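Local coordinates for Low molecular weight phosphotyrosine protein phosphatase (Vibrio cholerae, PDB 6U1P) that probably removes phosphate from phosphotyrosine in proteins, as a low molecular weight tyrosine phosphatase linked to control of exopolysaccharide biosynthesis and biofilm formation, at residues Q73-Q77 with Q78-E82. Numbering follows the deposited sequence.
With GOL (glycerol), chain D.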
ATOM      1  N   GLN B  73      16.619  -8.494   6.608  1.00 45.98           N
ATOM      2  CA  GLN B  73      17.863  -9.138   6.202  1.00 56.20           C
ATOM      3  C   GLN B  73      17.625 -10.071   5.022  1.00 54.65           C
ATOM      4  O   GLN B  73      16.544 -10.651   4.872  1.00 56.10           O
ATOM      5  CB  GLN B  73      18.499  -9.915   7.362  1.00 53.20           C
ATOM      6  CG  GLN B  73      17.529 -10.837   8.045  1.00 53.47           C
ATOM      7  CD  GLN B  73      18.209 -11.823   8.985  1.00 65.01           C
ATOM      8  OE1 GLN B  73      19.312 -11.568   9.488  1.00 71.02           O
ATOM      9  NE2 GLN B  73      17.555 -12.966   9.217  1.00 60.37           N
ATOM     10  N   GLN B  74      18.654 -10.229   4.202  1.00 56.51           N
ATOM     11  CA  GLN B  74      18.596 -11.178   3.104  1.00 57.19           C
ATOM     12  C   GLN B  74      19.098 -12.548   3.562  1.00 60.95           C
ATOM     13  O   GLN B  74      19.934 -12.661   4.463  1.00 60.46           O
ATOM     14  CB  GLN B  74      19.405 -10.692   1.907  1.00 56.35           C
ATOM     15  CG  GLN B  74      19.261 -11.592   0.677  1.00 63.23           C
ATOM     16  CD  GLN B  74      20.093 -11.121  -0.513  1.00 71.20           C
ATOM     17  OE1 GLN B  74      21.211 -10.646  -0.350  1.00 71.09           O
ATOM     18  NE2 GLN B  74      19.545 -11.264  -1.718  1.00 74.53           N
ATOM     19  N   VAL B  75      18.548 -13.596   2.945  1.00 66.35           N
ATOM     20  CA  VAL B  75      18.994 -14.951   3.241  1.00 64.60           C
ATOM     21  C   VAL B  75      20.473 -15.106   2.878  1.00 66.13           C
ATOM     22  O   VAL B  75      20.985 -14.464   1.949  1.00 65.93           O
ATOM     23  CB  VAL B  75      18.132 -15.983   2.494  1.00 64.71           C
ATOM     24  CG1 VAL B  75      18.337 -15.878   0.992  1.00 64.42           C
ATOM     25  CG2 VAL B  75      18.455 -17.389   2.968  1.00 68.36           C
ATOM     26  N   THR B  76      21.171 -15.931   3.658  1.00 60.89           N
ATOM     27  CA  THR B  76      22.585 -16.232   3.496  1.00 68.68           C
ATOM     28  C   THR B  76      22.788 -17.737   3.338  1.00 73.99           C
ATOM     29  O   THR B  76      21.857 -18.538   3.483  1.00 74.74           O
ATOM     30  CB  THR B  76      23.392 -15.734   4.693  1.00 71.69           C
ATOM     31  OG1 THR B  76      23.161 -16.611   5.802  1.00 74.67           O
ATOM     32  CG2 THR B  76      22.964 -14.323   5.073  1.00 72.07           C
ATOM     33  N   GLN B  77      24.035 -18.127   3.041  1.00 76.97           N
ATOM     34  CA  GLN B  77      24.340 -19.549   2.917  1.00 78.80           C
ATOM     35  C   GLN B  77      24.284 -20.249   4.271  1.00 79.88           C
ATOM     36  O   GLN B  77      23.779 -21.376   4.372  1.00 75.49           O
ATOM     37  CB  GLN B  77      25.708 -19.733   2.261  1.00 84.85           C
ATOM     38  CG  GLN B  77      25.671 -19.677   0.744  1.00 85.44           C
ATOM     39  CD  GLN B  77      24.725 -20.714   0.163  1.00 88.04           C
ATOM     40  OE1 GLN B  77      24.712 -21.870   0.597  1.00 89.72           O
ATOM     41  NE2 GLN B  77      23.920 -20.304  -0.814  1.00 86.43           N
ATOM     42  N   GLN B  78      24.753 -19.576   5.328  1.00 82.17           N
ATOM     43  CA  GLN B  78      24.691 -20.140   6.674  1.00 85.73           C
ATOM     44  C   GLN B  78      23.261 -20.424   7.118  1.00 81.76           C
ATOM     45  O   GLN B  78      23.037 -21.300   7.963  1.00 81.62           O
ATOM     46  CB  GLN B  78      25.372 -19.204   7.670  1.00 89.48           C
ATOM     47  CG  GLN B  78      25.845 -19.899   8.936  1.00 95.79           C
ATOM     48  CD  GLN B  78      26.953 -20.900   8.673  1.00102.23           C
ATOM     49  OE1 GLN B  78      27.529 -20.936   7.590  1.00106.74           O
ATOM     50  NE2 GLN B  78      27.255 -21.723   9.668  1.00105.25           N
ATOM     51  N   ASP B  79      22.286 -19.688   6.577  1.00 78.11           N
ATOM     52  CA  ASP B  79      20.891 -19.926   6.930  1.00 69.54           C
ATOM     53  C   ASP B  79      20.459 -21.345   6.560  1.00 71.91           C
ATOM     54  O   ASP B  79      19.694 -21.978   7.301  1.00 70.66           O
ATOM     55  CB  ASP B  79      19.989 -18.892   6.249  1.00 66.43           C
ATOM     56  CG  ASP B  79      20.090 -17.501   6.885  1.00 67.94           C
ATOM     57  OD1 ASP B  79      20.267 -17.397   8.119  1.00 67.63           O
ATOM     58  OD2 ASP B  79      19.994 -16.506   6.142  1.00 69.72           O
ATOM     59  N   PHE B  80      20.924 -21.857   5.413  1.00 63.43           N
ATOM     60  CA  PHE B  80      20.565 -23.218   5.004  1.00 78.27           C
ATOM     61  C   PHE B  80      21.169 -24.277   5.923  1.00 76.85           C
ATOM     62  O   PHE B  80      20.614 -25.375   6.047  1.00 74.27           O
ATOM     63  CB  PHE B  80      21.012 -23.479   3.566  1.00 78.95           C
ATOM     64  CG  PHE B  80      20.399 -22.543   2.563  1.00 75.15           C
ATOM     65  CD1 PHE B  80      19.024 -22.518   2.372  1.00 69.38           C
ATOM     66  CD2 PHE B  80      21.195 -21.696   1.804  1.00 74.54           C
ATOM     67  CE1 PHE B  80      18.454 -21.657   1.447  1.00 65.39           C
ATOM     68  CE2 PHE B  80      20.636 -20.834   0.884  1.00 72.12           C
ATOM     69  CZ  PHE B  80      19.261 -20.809   0.707  1.00 70.22           C
ATOM     70  N   ILE B  81      22.286 -23.972   6.573  1.00 76.45           N
ATOM     71  CA  ILE B  81      22.896 -24.910   7.504  1.00 86.19           C
ATOM     72  C   ILE B  81      22.347 -24.727   8.909  1.00 91.27           C
ATOM     73  O   ILE B  81      21.962 -25.699   9.568  1.00 94.07           O
ATOM     74  CB  ILE B  81      24.430 -24.740   7.491  1.00 90.10           C
ATOM     75  CG1 ILE B  81      24.977 -24.796   6.058  1.00 88.64           C
ATOM     76  CG2 ILE B  81      25.084 -25.778   8.386  1.00 93.54           C
ATOM     77  CD1 ILE B  81      26.290 -24.072   5.882  1.00 89.35           C
ATOM     78  N   GLU B  82      22.271 -23.476   9.369  1.00 89.83           N
ATOM     79  CA  GLU B  82      21.971 -23.221  10.773  1.00 92.08           C
ATOM     80  C   GLU B  82      20.513 -23.505  11.113  1.00 88.31           C
ATOM     81  O   GLU B  82      20.211 -23.887  12.252  1.00 91.96           O
ATOM     82  CB  GLU B  82      22.339 -21.779  11.128  1.00 98.54           C
ATOM     83  CG  GLU B  82      22.266 -21.452  12.619  1.00106.71           C
ATOM     84  CD  GLU B  82      23.628 -21.506  13.318  1.00117.25           C
ATOM     85  OE1 GLU B  82      24.671 -21.532  12.626  1.00120.53           O
ATOM     86  OE2 GLU B  82      23.651 -21.513  14.569  1.00120.04           O
TER
HETATM   87  C1  GOL D 202      21.880 -13.436  10.774  1.00 81.78           C
HETATM   88  O1  GOL D 202      21.681 -14.659  11.440  1.00 82.57           O
HETATM   89  C2  GOL D 202      21.864 -13.733   9.253  1.00 83.09           C
HETATM   90  O2  GOL D 202      20.658 -14.272   8.828  1.00 84.34           O
HETATM   91  C3  GOL D 202      22.150 -12.375   8.572  1.00 80.80           C
HETATM   92  O3  GOL D 202      21.061 -12.143   7.744  1.00 76.22           O
HETATM   93  O   HOH W   1      26.224 -17.512   4.736  1.00 63.09           O
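Thr-76 and Asp-79 form a capping box at the start of helix 77-82. The Asp-79 side chain runs back toward the loop. Its CB lies 3.4 Å from Thr-76 O and also touches Val-75 CG2. CG sits beside the backbone N (chi1 -74°), which brings OD2 to the backbone N-H of Thr-76; the two side chains cross at about a right angle. Asp-79 OD2 accepts from Thr-76 N at 2.8 Å. That N-H comes to the anti side of OD2, 33° out of the carboxylate plane. A glycerol, probably from the crystallisation liquor, has its O2 3.2 Å from Asp-79 OD1, which also takes a weak bond from His-83. The glycerol O3 donates to Gln-73 OE1. In return, Thr-76 OG1 accepts from Asp-79 N at 3.3 Å. OG1 reaches this N-H because it stands between its own backbone N and carbonyl carbon (chi1 75°). On the buried side, Val-75 CG2 meets Phe-80 CZ at 4.2 Å, and both residues pack on Leu-97 of helix 91-100. The amides of Gln-78 and Asp-79 find acceptors in water 1 and in Thr-76 OG1, the latter alongside a weak bond to Thr-76 O. The carboxylate at the N-terminal end is probably stabilised by the helix dipole, which would favour its charged form.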